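Local coordinates for 3-methyladenine dna-glycosylase (Archaeoglobus fulgidus, PDB 2JHJ), which belongs to the HhH-GPD superfamily of base excision DNA repair proteins, a helical fold joined here to an N-terminal TATA-box binding protein-like domain, at residues L6-N11 / L82-E87; W12-K17 / N103-F108; A141-R146 / E173-C178. All blocks are in the same frame, centred on the assembly; numbering follows the deposited sequence.

Contact 1 of 3, residues L6-N11 / L82-E87; sequences LKHAVN and LQNPEE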
ATOM      1  N   LEU A   6       7.878  16.236  11.554  1.00 20.87           N
ATOM      2  CA  LEU A   6       6.439  16.167  11.593  1.00 20.93           C
ATOM      3  C   LEU A   6       5.901  17.143  12.615  1.00 22.51           C
ATOM      4  O   LEU A   6       6.518  17.366  13.663  1.00 22.50           O
ATOM      5  CB  LEU A   6       6.012  14.756  11.981  1.00 19.92           C
ATOM      6  CG  LEU A   6       6.633  13.562  11.231  1.00 18.11           C
ATOM      7  CD1 LEU A   6       6.058  12.310  11.808  1.00 14.51           C
ATOM      8  CD2 LEU A   6       6.431  13.647   9.709  1.00 14.56           C
ATOM      9  N   LYS A   7       4.744  17.709  12.300  1.00 23.43           N
ATOM     10  CA  LYS A   7       3.997  18.561  13.228  1.00 24.73           C
ATOM     11  C   LYS A   7       3.338  17.756  14.378  1.00 24.94           C
ATOM     12  O   LYS A   7       3.144  18.290  15.480  1.00 25.42           O
ATOM     13  CB  LYS A   7       2.966  19.416  12.437  1.00 24.96           C
ATOM     14  CG  LYS A   7       1.856  20.058  13.303  0.50 24.93           C
ATOM     15  CD  LYS A   7       1.297  21.372  12.745  0.50 25.04           C
ATOM     16  CE  LYS A   7       0.499  22.089  13.841  0.50 25.89           C
ATOM     17  NZ  LYS A   7      -0.009  23.433  13.438  0.50 26.81           N
ATOM     18  N   HIS A   8       3.056  16.472  14.129  1.00 24.15           N
ATOM     19  CA  HIS A   8       2.343  15.583  15.046  1.00 23.53           C
ATOM     20  C   HIS A   8       3.143  14.285  15.312  1.00 22.58           C
ATOM     21  O   HIS A   8       3.824  13.773  14.418  1.00 23.33           O
ATOM     22  CB  HIS A   8       0.988  15.251  14.389  1.00 24.25           C
ATOM     23  CG  HIS A   8      -0.037  14.656  15.313  1.00 26.49           C
ATOM     24  ND1 HIS A   8       0.124  13.428  15.921  1.00 28.46           N
ATOM     25  CD2 HIS A   8      -1.270  15.095  15.677  1.00 28.59           C
ATOM     26  CE1 HIS A   8      -0.944  13.153  16.653  1.00 29.81           C
ATOM     27  NE2 HIS A   8      -1.804  14.150  16.523  1.00 30.28           N
ATOM     28  N   ALA A   9       3.070  13.748  16.524  1.00 20.92           N
ATOM     29  CA  ALA A   9       3.650  12.434  16.797  1.00 20.19           C
ATOM     30  C   ALA A   9       3.032  11.407  15.858  1.00 19.92           C
ATOM     31  O   ALA A   9       1.862  11.545  15.441  1.00 20.52           O
ATOM     32  CB  ALA A   9       3.460  11.995  18.233  1.00 19.01           C
ATOM     33  N   VAL A  10       3.855  10.432  15.495  1.00 18.48           N
ATOM     34  CA  VAL A  10       3.421   9.235  14.781  1.00 18.15           C
ATOM     35  C   VAL A  10       3.940   8.055  15.590  1.00 17.50           C
ATOM     36  O   VAL A  10       5.064   8.107  16.116  1.00 18.00           O
ATOM     37  CB  VAL A  10       3.953   9.195  13.316  1.00 17.38           C
ATOM     38  CG1 VAL A  10       5.492   9.067  13.274  1.00 18.34           C
ATOM     39  CG2 VAL A  10       3.320   8.014  12.528  1.00 17.45           C
ATOM     40  N   ASN A  11       3.126   7.009  15.717  1.00 16.64           N
ATOM     41  CA  ASN A  11       3.591   5.759  16.307  1.00 15.82           C
ATOM     42  C   ASN A  11       4.170   4.853  15.202  1.00 15.06           C
ATOM     43  O   ASN A  11       3.449   4.161  14.490  1.00 13.91           O
ATOM     44  CB  ASN A  11       2.451   5.060  17.057  1.00 16.30           C
ATOM     45  CG  ASN A  11       2.919   3.844  17.831  1.00 17.96           C
ATOM     46  OD1 ASN A  11       3.575   2.972  17.288  1.00 16.97           O
ATOM     47  ND2 ASN A  11       2.584   3.789  19.126  1.00 22.57           N
ATOM     48  N   LEU A  82       2.782   9.871   6.339  1.00 10.48           N
ATOM     49  CA  LEU A  82       3.323  10.714   7.418  1.00 11.79           C
ATOM     50  C   LEU A  82       2.648  12.065   7.558  1.00 12.67           C
ATOM     51  O   LEU A  82       3.079  12.902   8.373  1.00 12.98           O
ATOM     52  CB  LEU A  82       4.830  10.892   7.194  1.00 11.17           C
ATOM     53  CG  LEU A  82       5.659   9.589   7.234  1.00 13.32           C
ATOM     54  CD1 LEU A  82       7.132   9.953   7.053  1.00 11.81           C
ATOM     55  CD2 LEU A  82       5.438   8.817   8.520  1.00 14.12           C
ATOM     56  N   GLN A  83       1.593  12.310   6.771  1.00 13.65           N
ATOM     57  CA  GLN A  83       0.913  13.608   6.782  1.00 14.06           C
ATOM     58  C   GLN A  83       0.163  13.898   8.095  1.00 14.59           C
ATOM     59  O   GLN A  83      -0.338  12.990   8.756  1.00 14.21           O
ATOM     60  CB  GLN A  83      -0.061  13.742   5.610  1.00 14.39           C
ATOM     61  CG  GLN A  83       0.538  13.481   4.260  1.00 13.97           C
ATOM     62  CD  GLN A  83       0.374  12.021   3.846  1.00 13.72           C
ATOM     63  OE1 GLN A  83       0.115  11.137   4.688  1.00 13.44           O
ATOM     64  NE2 GLN A  83       0.479  11.773   2.559  1.00 14.43           N
ATOM     65  N   ASN A  84       0.141  15.178   8.469  1.00 14.92           N
ATOM     66  CA  ASN A  84      -0.622  15.669   9.611  1.00 15.58           C
ATOM     67  C   ASN A  84      -2.021  15.035   9.726  1.00 14.71           C
ATOM     68  O   ASN A  84      -2.869  15.250   8.873  1.00 15.61           O
ATOM     69  CB  ASN A  84      -0.741  17.201   9.550  1.00 16.42           C
ATOM     70  CG  ASN A  84      -1.211  17.809  10.865  1.00 18.30           C
ATOM     71  OD1 ASN A  84      -1.658  17.116  11.771  1.00 21.07           O
ATOM     72  ND2 ASN A  84      -1.085  19.125  10.977  1.00 24.10           N
ATOM     73  N   PRO A  85      -2.243  14.221  10.772  1.00 14.88           N
ATOM     74  CA  PRO A  85      -3.518  13.543  11.062  1.00 14.97           C
ATOM     75  C   PRO A  85      -4.485  14.347  11.960  1.00 15.65           C
ATOM     76  O   PRO A  85      -5.475  13.790  12.418  1.00 14.70           O
ATOM     77  CB  PRO A  85      -3.049  12.319  11.855  1.00 14.88           C
ATOM     78  CG  PRO A  85      -1.915  12.924  12.727  1.00 13.83           C
ATOM     79  CD  PRO A  85      -1.199  13.861  11.750  1.00 14.48           C
ATOM     80  N   GLU A  86      -4.197  15.620  12.236  1.00 17.19           N
ATOM     81  CA  GLU A  86      -5.012  16.377  13.203  1.00 19.24           C
ATOM     82  C   GLU A  86      -6.495  16.391  12.788  1.00 17.31           C
ATOM     83  O   GLU A  86      -7.386  16.053  13.578  1.00 16.43           O
ATOM     84  CB  GLU A  86      -4.454  17.799  13.395  1.00 19.48           C
ATOM     85  CG  GLU A  86      -5.169  18.615  14.443  1.00 24.04           C
ATOM     86  CD  GLU A  86      -4.819  20.111  14.393  1.00 25.63           C
ATOM     87  OE1 GLU A  86      -4.373  20.617  13.325  1.00 31.41           O
ATOM     88  OE2 GLU A  86      -5.013  20.774  15.442  1.00 33.77           O
ATOM     89  N   GLU A  87      -6.736  16.727  11.526  1.00 16.55           N
ATOM     90  CA  GLU A  87      -8.075  16.813  11.003  1.00 16.18           C
ATOM     91  C   GLU A  87      -8.759  15.450  10.959  1.00 14.85           C
ATOM     92  O   GLU A  87      -9.914  15.334  11.355  1.00 14.68           O
ATOM     93  CB  GLU A  87      -8.087  17.496   9.637  1.00 17.66           C
ATOM     94  CG  GLU A  87      -9.400  18.180   9.387  1.00 22.75           C
ATOM     95  CD  GLU A  87      -9.753  18.331   7.926  1.00 26.12           C
ATOM     96  OE1 GLU A  87      -8.845  18.244   7.076  1.00 29.35           O
ATOM     97  OE2 GLU A  87     -10.953  18.545   7.648  1.00 29.05           O
TER
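His8 and Pro85 meet in a CH-pi contact, the pyrrolidine CG of Pro85 over the centre of the imidazole. Pro85 CG lies 3.7 Å from the centroid of the His8 ring, only 12° off the ring normal, and Pro85 CD reaches back to His8 CB. The ring is brought over the proline because His8 CG stands anti to its own backbone N (chi1 -164°). Its rotation is fixed from within the loop: His8 ND1 donates to Ala9 O at 2.6 Å, the carbonyl oxygen lying close to the ring plane and offering a lone pair. That bond helps hold the imidazole with a face to Pro85. Tyr89, on the helix that Pro85 precedes, also meets the His8 ring.

In the fold, 6-11 is the connection from edge strand 2-5 to helix 12-17 in the TATA-box binding protein-like domain, and 82-87 leads from helix 69-80 into helix 86-93. The contact thus joins the exit of the sheet's outermost strand to the start of the helical part.

No hydrogen bond passes between the two segments. Asn84 OD1 accepts from Glu86 N at 3.0 Å, forming an Asx turn; the donor approaches from above the carbonyl plane. Pro85 occupies the N-cap position of the helix that follows.

The remaining contacts are van der Waals. The extended aliphatic chain of Lys7 passes Asn84, with Lys7 CD 3.7 Å from Asn84 ND2. Leu6 CD2 packs on CB of the buried Leu82 at 4.1 Å, and the same methyl lies 3.7 Å from Leu82 O; Ile58 of strand 57-62 also touches Leu82.

Contact 2 of 3, residues W12-K17 / N103-F108; sequences WELKMK and NRFYGF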
ATOM      1  N   TRP A  12       5.484   4.879  15.069  1.00 14.62           N
ATOM      2  CA  TRP A  12       6.193   4.133  14.041  1.00 13.84           C
ATOM      3  C   TRP A  12       5.951   2.637  14.132  1.00 13.95           C
ATOM      4  O   TRP A  12       5.852   1.971  13.125  1.00 13.07           O
ATOM      5  CB  TRP A  12       7.683   4.400  14.190  1.00 14.36           C
ATOM      6  CG  TRP A  12       8.535   3.779  13.140  1.00 12.51           C
ATOM      7  CD1 TRP A  12       9.380   2.701  13.296  1.00 12.58           C
ATOM      8  CD2 TRP A  12       8.674   4.213  11.776  1.00 15.02           C
ATOM      9  NE1 TRP A  12      10.007   2.430  12.105  1.00 13.19           N
ATOM     10  CE2 TRP A  12       9.603   3.342  11.159  1.00 13.74           C
ATOM     11  CE3 TRP A  12       8.075   5.231  11.010  1.00 13.90           C
ATOM     12  CZ2 TRP A  12       9.978   3.474   9.807  1.00 14.60           C
ATOM     13  CZ3 TRP A  12       8.437   5.362   9.665  1.00 13.73           C
ATOM     14  CH2 TRP A  12       9.392   4.473   9.078  1.00 13.83           C
ATOM     15  N   GLU A  13       5.898   2.100  15.355  1.00 14.30           N
ATOM     16  CA  GLU A  13       5.681   0.679  15.549  1.00 14.40           C
ATOM     17  C   GLU A  13       4.332   0.225  14.955  1.00 14.28           C
ATOM     18  O   GLU A  13       4.212  -0.884  14.418  1.00 15.49           O
ATOM     19  CB  GLU A  13       5.801   0.338  17.050  1.00 15.02           C
ATOM     20  CG  GLU A  13       7.002   1.043  17.748  0.50 16.49           C
ATOM     21  CD  GLU A  13       6.662   2.386  18.438  0.50 20.73           C
ATOM     22  OE1 GLU A  13       6.129   2.384  19.583  0.50 23.01           O
ATOM     23  OE2 GLU A  13       6.976   3.454  17.859  0.50 18.46           O
ATOM     24  N   LEU A  14       3.324   1.092  15.050  1.00 13.77           N
ATOM     25  CA  LEU A  14       2.023   0.817  14.433  1.00 13.27           C
ATOM     26  C   LEU A  14       2.103   0.970  12.907  1.00 11.79           C
ATOM     27  O   LEU A  14       1.515   0.188  12.196  1.00 12.96           O
ATOM     28  CB  LEU A  14       0.912   1.679  15.031  1.00 12.53           C
ATOM     29  CG  LEU A  14       0.350   1.333  16.419  1.00 14.29           C
ATOM     30  CD1 LEU A  14      -0.737   2.354  16.804  1.00 15.42           C
ATOM     31  CD2 LEU A  14      -0.242  -0.064  16.431  1.00 15.23           C
ATOM     32  N   LYS A  15       2.835   1.963  12.417  1.00 11.20           N
ATOM     33  CA  LYS A  15       3.070   2.072  10.963  1.00 11.25           C
ATOM     34  C   LYS A  15       3.655   0.748  10.444  1.00 11.18           C
ATOM     35  O   LYS A  15       3.182   0.176   9.444  1.00 10.36           O
ATOM     36  CB  LYS A  15       4.017   3.236  10.635  1.00 10.45           C
ATOM     37  CG  LYS A  15       3.392   4.644  10.795  1.00 13.24           C
ATOM     38  CD  LYS A  15       2.193   4.788   9.892  1.00 12.86           C
ATOM     39  CE  LYS A  15       1.963   6.225   9.503  1.00 12.00           C
ATOM     40  NZ  LYS A  15       0.767   6.290   8.603  1.00 12.02           N
ATOM     41  N   MET A  16       4.678   0.250  11.141  1.00 11.75           N
ATOM     42  CA  MET A  16       5.353  -0.984  10.715  1.00 13.13           C
ATOM     43  C   MET A  16       4.472  -2.202  10.837  1.00 13.61           C
ATOM     44  O   MET A  16       4.647  -3.172  10.109  1.00 13.79           O
ATOM     45  CB  MET A  16       6.654  -1.194  11.494  1.00 14.06           C
ATOM     46  CG  MET A  16       7.688  -0.046  11.249  1.00 14.35           C
ATOM     47  SD  MET A  16       8.133   0.190   9.500  1.00 14.47           S
ATOM     48  CE  MET A  16       7.115   1.604   9.009  1.00 13.24           C
ATOM     49  N   LYS A  17       3.526  -2.164  11.775  1.00 14.95           N
ATOM     50  CA  LYS A  17       2.653  -3.313  12.042  1.00 15.57           C
ATOM     51  C   LYS A  17       1.706  -3.551  10.837  1.00 15.56           C
ATOM     52  O   LYS A  17       1.120  -4.637  10.683  1.00 16.02           O
ATOM     53  CB  LYS A  17       1.876  -3.023  13.330  1.00 16.11           C
ATOM     54  CG  LYS A  17       0.966  -4.117  13.848  1.00 19.24           C
ATOM     55  CD  LYS A  17       0.264  -3.695  15.157  1.00 16.82           C
ATOM     56  CE  LYS A  17       1.248  -3.489  16.303  1.00 19.97           C
ATOM     57  NZ  LYS A  17       1.631  -4.793  16.948  1.00 19.79           N
ATOM     58  N   ASN A 103      -8.640   5.050  18.880  1.00 17.33           N
ATOM     59  CA  ASN A 103      -8.019   4.759  20.176  1.00 17.95           C
ATOM     60  C   ASN A 103      -7.277   3.419  20.213  1.00 17.31           C
ATOM     61  O   ASN A 103      -6.219   3.329  20.836  1.00 17.76           O
ATOM     62  CB  ASN A 103      -9.016   4.933  21.320  1.00 18.71           C
ATOM     63  CG  ASN A 103      -9.271   6.402  21.627  1.00 20.65           C
ATOM     64  OD1 ASN A 103      -8.341   7.220  21.628  1.00 25.86           O
ATOM     65  ND2 ASN A 103     -10.521   6.750  21.856  1.00 21.69           N
ATOM     66  N   ARG A 104      -7.808   2.414  19.518  1.00 16.35           N
ATOM     67  CA  ARG A 104      -7.136   1.131  19.409  1.00 17.22           C
ATOM     68  C   ARG A 104      -5.826   1.184  18.643  1.00 15.86           C
ATOM     69  O   ARG A 104      -4.915   0.442  18.975  1.00 16.90           O
ATOM     70  CB  ARG A 104      -8.032   0.053  18.800  1.00 16.44           C
ATOM     71  CG  ARG A 104      -7.393  -1.349  18.890  1.00 19.38           C
ATOM     72  CD  ARG A 104      -8.302  -2.521  18.466  1.00 21.83           C
ATOM     73  NE  ARG A 104      -9.239  -2.881  19.534  1.00 29.77           N
ATOM     74  CZ  ARG A 104      -9.005  -3.750  20.516  1.00 32.71           C
ATOM     75  NH1 ARG A 104      -7.851  -4.403  20.601  1.00 34.49           N
ATOM     76  NH2 ARG A 104      -9.945  -3.971  21.432  1.00 34.82           N
ATOM     77  N   PHE A 105      -5.734   2.036  17.607  1.00 13.89           N
ATOM     78  CA  PHE A 105      -4.512   2.171  16.825  1.00 13.44           C
ATOM     79  C   PHE A 105      -4.011   3.602  16.898  1.00 13.69           C
ATOM     80  O   PHE A 105      -3.663   4.205  15.889  1.00 12.45           O
ATOM     81  CB  PHE A 105      -4.738   1.664  15.370  1.00 13.34           C
ATOM     82  CG  PHE A 105      -5.296   0.258  15.318  1.00 12.69           C
ATOM     83  CD1 PHE A 105      -4.488  -0.836  15.599  1.00 13.49           C
ATOM     84  CD2 PHE A 105      -6.647   0.044  15.059  1.00 15.09           C
ATOM     85  CE1 PHE A 105      -5.011  -2.148  15.585  1.00 12.69           C
ATOM     86  CE2 PHE A 105      -7.200  -1.252  15.060  1.00 13.01           C
ATOM     87  CZ  PHE A 105      -6.357  -2.355  15.312  1.00 15.25           C
ATOM     88  N   TYR A 106      -3.993   4.171  18.111  1.00 14.43           N
ATOM     89  CA  TYR A 106      -3.687   5.597  18.210  1.00 14.90           C
ATOM     90  C   TYR A 106      -2.239   5.883  17.824  1.00 14.32           C
ATOM     91  O   TYR A 106      -1.316   5.182  18.256  1.00 14.36           O
ATOM     92  CB  TYR A 106      -4.031   6.228  19.572  1.00 16.98           C
ATOM     93  CG  TYR A 106      -3.775   7.726  19.538  1.00 19.30           C
ATOM     94  CD1 TYR A 106      -4.657   8.589  18.874  1.00 21.18           C
ATOM     95  CD2 TYR A 106      -2.598   8.266  20.083  1.00 20.91           C
ATOM     96  CE1 TYR A 106      -4.394   9.978  18.788  1.00 22.46           C
ATOM     97  CE2 TYR A 106      -2.330   9.636  20.003  1.00 23.48           C
ATOM     98  CZ  TYR A 106      -3.229  10.482  19.360  1.00 22.83           C
ATOM     99  OH  TYR A 106      -2.959  11.837  19.295  1.00 22.28           O
ATOM    100  N   GLY A 107      -2.043   6.922  17.020  1.00 13.38           N
ATOM    101  CA  GLY A 107      -0.706   7.230  16.484  1.00 13.31           C
ATOM    102  C   GLY A 107      -0.405   6.613  15.130  1.00 12.82           C
ATOM    103  O   GLY A 107       0.667   6.865  14.554  1.00 13.56           O
ATOM    104  N   PHE A 108      -1.335   5.808  14.599  1.00 12.49           N
ATOM    105  CA  PHE A 108      -1.183   5.290  13.254  1.00 11.64           C
ATOM    106  C   PHE A 108      -1.216   6.437  12.237  1.00 11.69           C
ATOM    107  O   PHE A 108      -0.565   6.343  11.204  1.00 12.33           O
ATOM    108  CB  PHE A 108      -2.238   4.224  12.883  1.00 11.67           C
ATOM    109  CG  PHE A 108      -1.970   3.557  11.532  1.00 13.18           C
ATOM    110  CD1 PHE A 108      -1.019   2.539  11.422  1.00 10.97           C
ATOM    111  CD2 PHE A 108      -2.633   3.988  10.371  1.00 11.34           C
ATOM    112  CE1 PHE A 108      -0.748   1.938  10.171  1.00 14.23           C
ATOM    113  CE2 PHE A 108      -2.345   3.390   9.104  1.00 10.94           C
ATOM    114  CZ  PHE A 108      -1.404   2.379   9.022  1.00  9.74           C
TER
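Two torsions bring Lys15 and Phe108 together: Phe108 CG stands anti to its backbone N (chi1 -173°), swinging the ring towards helix 12-17, and Lys15 bends at chi2 (-59°) before running out extended, its chain crossing the ring at about a right angle. The partner segment is the end of helix 96-104 followed by a type II beta turn from Phe105 to Phe108, closed by Phe108 N to Phe105 O, with Gly107 at positive phi. This turn packs a short helix of the TATA-box binding protein-like domain against the helical part of the glycosylase.

Over one face of the Phe108 ring lies Lys15 CD, offset toward the rim, while Lys15 NZ forms a cation-pi interaction 4.5 Å from the ring centroid. The ammonium also makes a weak hydrogen bond to Phe108 O at 2.9 Å. Its stronger partner is Gly81 O, so main-chain carbonyls from the turn and from just past helix 69-80 both face the ammonium, which probably helps offset its buried charge. Leu14 O meets the same phenyl ring in plane, at its edge, 3.5 Å from Phe108 CE1. Phe108 continues edge-to-face onto Tyr280 and touches Phe279 and Leu283, and so reaches helix 274-287.

Leu14 supplies the apolar half of the contact. Its CB packs on Phe108 CD1, and its CD2 lies near the plane of the Phe105 ring, at the edge. The other methyl enters the curve of the turn beside main-chain atoms: Leu14 CD1 is 3.5 Å from Phe105 C and 3.2 Å from Tyr106 O.

Contact 3 of 3, residues A141-R146 / E173-C178; sequences AKIVGR and EGLREC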
ATOM      1  N   ALA A 141       7.164 -11.608  -2.893  1.00 13.08           N
ATOM      2  CA  ALA A 141       8.541 -11.843  -2.502  1.00 13.63           C
ATOM      3  C   ALA A 141       9.325 -12.725  -3.502  1.00 13.82           C
ATOM      4  O   ALA A 141      10.491 -12.462  -3.773  1.00 14.37           O
ATOM      5  CB  ALA A 141       8.600 -12.446  -1.090  1.00 12.86           C
ATOM      6  N   LYS A 142       8.695 -13.758  -4.051  1.00 15.23           N
ATOM      7  CA  LYS A 142       9.356 -14.624  -5.039  1.00 16.11           C
ATOM      8  C   LYS A 142       9.701 -13.820  -6.298  1.00 15.84           C
ATOM      9  O   LYS A 142      10.806 -13.925  -6.849  1.00 15.10           O
ATOM     10  CB  LYS A 142       8.458 -15.816  -5.425  1.00 17.70           C
ATOM     11  CG  LYS A 142       8.263 -16.861  -4.297  1.00 22.84           C
ATOM     12  CD  LYS A 142       9.522 -17.728  -4.096  1.00 27.20           C
ATOM     13  CE  LYS A 142       9.323 -18.843  -3.027  1.00 27.38           C
ATOM     14  NZ  LYS A 142      10.527 -19.784  -2.925  1.00 29.69           N
ATOM     15  N   ILE A 143       8.733 -13.021  -6.743  1.00 15.06           N
ATOM     16  CA  ILE A 143       8.838 -12.180  -7.949  1.00 14.05           C
ATOM     17  C   ILE A 143       9.903 -11.108  -7.758  1.00 13.65           C
ATOM     18  O   ILE A 143      10.721 -10.833  -8.667  1.00 13.43           O
ATOM     19  CB  ILE A 143       7.449 -11.546  -8.240  1.00 13.69           C
ATOM     20  CG1 ILE A 143       6.489 -12.621  -8.785  1.00 14.40           C
ATOM     21  CG2 ILE A 143       7.546 -10.335  -9.207  1.00 14.28           C
ATOM     22  CD1 ILE A 143       4.990 -12.139  -8.848  1.00 15.73           C
ATOM     23  N   VAL A 144       9.902 -10.513  -6.561  1.00 12.76           N
ATOM     24  CA  VAL A 144      10.939  -9.557  -6.170  1.00 13.03           C
ATOM     25  C   VAL A 144      12.322 -10.213  -6.188  1.00 13.68           C
ATOM     26  O   VAL A 144      13.287  -9.662  -6.747  1.00 12.33           O
ATOM     27  CB  VAL A 144      10.623  -8.919  -4.789  1.00 12.60           C
ATOM     28  CG1 VAL A 144      11.896  -8.342  -4.111  1.00 13.24           C
ATOM     29  CG2 VAL A 144       9.539  -7.852  -4.954  1.00 10.95           C
ATOM     30  N   GLY A 145      12.394 -11.386  -5.574  1.00 13.55           N
ATOM     31  CA  GLY A 145      13.606 -12.165  -5.517  1.00 14.44           C
ATOM     32  C   GLY A 145      14.162 -12.463  -6.901  1.00 15.43           C
ATOM     33  O   GLY A 145      15.347 -12.279  -7.127  1.00 16.61           O
ATOM     34  N   ARG A 146      13.306 -12.891  -7.827  1.00 16.04           N
ATOM     35  CA  ARG A 146      13.738 -13.266  -9.174  1.00 17.40           C
ATOM     36  C   ARG A 146      14.040 -12.068 -10.058  1.00 17.28           C
ATOM     37  O   ARG A 146      15.049 -12.062 -10.762  1.00 17.32           O
ATOM     38  CB  ARG A 146      12.683 -14.132  -9.884  1.00 17.86           C
ATOM     39  CG  ARG A 146      12.642 -15.604  -9.506  1.00 20.64           C
ATOM     40  CD  ARG A 146      13.684 -16.419 -10.242  1.00 24.11           C
ATOM     41  NE  ARG A 146      13.684 -16.229 -11.700  1.00 27.67           N
ATOM     42  CZ  ARG A 146      12.861 -16.837 -12.560  1.00 29.23           C
ATOM     43  NH1 ARG A 146      11.906 -17.666 -12.138  1.00 28.02           N
ATOM     44  NH2 ARG A 146      12.986 -16.614 -13.867  1.00 27.37           N
ATOM     45  N   GLU A 173       5.970 -16.846 -18.597  1.00 19.00           N
ATOM     46  CA  GLU A 173       6.603 -18.041 -17.997  1.00 19.67           C
ATOM     47  C   GLU A 173       7.437 -17.755 -16.761  1.00 18.91           C
ATOM     48  O   GLU A 173       7.389 -18.520 -15.796  1.00 18.49           O
ATOM     49  CB  GLU A 173       7.390 -18.879 -19.024  1.00 20.71           C
ATOM     50  CG  GLU A 173       6.448 -19.569 -20.052  1.00 25.58           C
ATOM     51  CD  GLU A 173       5.254 -20.295 -19.404  1.00 29.07           C
ATOM     52  OE1 GLU A 173       5.426 -20.905 -18.312  1.00 32.80           O
ATOM     53  OE2 GLU A 173       4.150 -20.257 -20.000  1.00 29.45           O
ATOM     54  N   GLY A 174       8.164 -16.639 -16.775  1.00 18.49           N
ATOM     55  CA  GLY A 174       8.889 -16.166 -15.581  1.00 18.09           C
ATOM     56  C   GLY A 174       8.004 -15.990 -14.344  1.00 17.39           C
ATOM     57  O   GLY A 174       8.367 -16.414 -13.246  1.00 17.81           O
ATOM     58  N   LEU A 175       6.848 -15.359 -14.531  1.00 16.72           N
ATOM     59  CA  LEU A 175       5.848 -15.199 -13.469  1.00 16.46           C
ATOM     60  C   LEU A 175       5.182 -16.522 -13.069  1.00 17.16           C
ATOM     61  O   LEU A 175       4.976 -16.799 -11.879  1.00 16.86           O
ATOM     62  CB  LEU A 175       4.808 -14.160 -13.891  1.00 16.11           C
ATOM     63  CG  LEU A 175       5.344 -12.732 -14.067  1.00 15.22           C
ATOM     64  CD1 LEU A 175       4.211 -11.808 -14.547  1.00 16.22           C
ATOM     65  CD2 LEU A 175       5.945 -12.252 -12.755  1.00 18.60           C
ATOM     66  N   ARG A 176       4.856 -17.360 -14.048  1.00 17.61           N
ATOM     67  CA  ARG A 176       4.301 -18.663 -13.707  1.00 19.69           C
ATOM     68  C   ARG A 176       5.274 -19.458 -12.837  1.00 20.78           C
ATOM     69  O   ARG A 176       4.847 -20.126 -11.882  1.00 20.29           O
ATOM     70  CB  ARG A 176       3.869 -19.426 -14.954  1.00 20.21           C
ATOM     71  CG  ARG A 176       2.697 -18.774 -15.677  1.00 22.07           C
ATOM     72  CD  ARG A 176       2.216 -19.635 -16.811  1.00 25.30           C
ATOM     73  NE  ARG A 176       1.721 -20.891 -16.264  1.00 28.93           N
ATOM     74  CZ  ARG A 176       1.067 -21.828 -16.947  1.00 32.10           C
ATOM     75  NH1 ARG A 176       0.811 -21.684 -18.246  1.00 32.84           N
ATOM     76  NH2 ARG A 176       0.670 -22.923 -16.316  1.00 32.09           N
ATOM     77  N   GLU A 177       6.570 -19.338 -13.149  1.00 21.39           N
ATOM     78  CA  GLU A 177       7.660 -19.968 -12.394  1.00 23.05           C
ATOM     79  C   GLU A 177       7.703 -19.554 -10.951  1.00 22.42           C
ATOM     80  O   GLU A 177       8.167 -20.316 -10.103  1.00 23.03           O
ATOM     81  CB  GLU A 177       9.018 -19.622 -13.024  1.00 23.67           C
ATOM     82  CG  GLU A 177       9.427 -20.581 -14.126  1.00 26.20           C
ATOM     83  CD  GLU A 177      10.386 -19.974 -15.160  1.00 28.90           C
ATOM     84  OE1 GLU A 177      11.075 -18.961 -14.883  1.00 29.27           O
ATOM     85  OE2 GLU A 177      10.420 -20.525 -16.284  1.00 33.05           O
ATOM     86  N   CYS A 178       7.245 -18.338 -10.672  1.00 21.49           N
ATOM     87  CA  CYS A 178       7.197 -17.837  -9.310  1.00 20.60           C
ATOM     88  C   CYS A 178       5.992 -18.354  -8.515  1.00 19.81           C
ATOM     89  O   CYS A 178       5.893 -18.079  -7.329  1.00 20.39           O
ATOM     90  CB  CYS A 178       7.238 -16.313  -9.283  1.00 20.21           C
ATOM     91  SG  CYS A 178       8.815 -15.599  -9.888  1.00 19.82           S
TER
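Arg146 crosses from helix 133-147 to the end of helix 164-177; its aliphatic start meets Cys178 and its guanidinium Glu177. CB starts 4.1 Å from Cys178 SG, and CG comes closer to the same sulfur, at 3.8 Å. Bends at chi2 (-82°) and chi3 (-51°) then fold the chain over the cysteine and carry the guanidinium to Glu177. There NH1 and NH2 grip a single oxygen end-on: Arg146 NH1 lies 3.1 Å and Arg146 NH2 3.2 Å from Glu177 OE1. NH1 meets OE1 on its anti lone pair, whereas NH2 meets the oxygen nearly along its C-O axis. The guanidinium and carboxylate planes are nearly coplanar, and the carboxylate oxygen stays near the guanidinium plane in this surface salt bridge.

Beneath it, Cys178 CB packs on Ile143 CG1 at 3.8 Å, and Ile143 CD1 reaches Leu175 CD2. In the HhH-GPD region the two helix segments cross at 126°, their axes 10.1 Å apart, and the hairpin of strands 150-153 and 156-159 comes between them in sequence; Leu175 also packs on Ala185 and Ile188 of helix 182-192.

Contacts 1 and 2 are neighbours, their centres 12 Å apart, and their segments alternate along the chain: 6-11 runs straight into 12-17, while helices 86-93 and 96-104 follow one another. They touch directly, with a probable hydrogen bond from Asn11 N to Gly107 O and packing of Val10 on Lys15. Together they bind the exit of edge strand 2-5 and the first helix to the start of the helical part. Contact 3 comes later in sequence, within the HhH-GPD range and across the chain's centre, about 37 Å from contact 1 and 32 Å from contact 2 between centres. It joins helices within that region, whereas contacts 1 and 2 lie where the N-terminal domain meets the first helices that follow it.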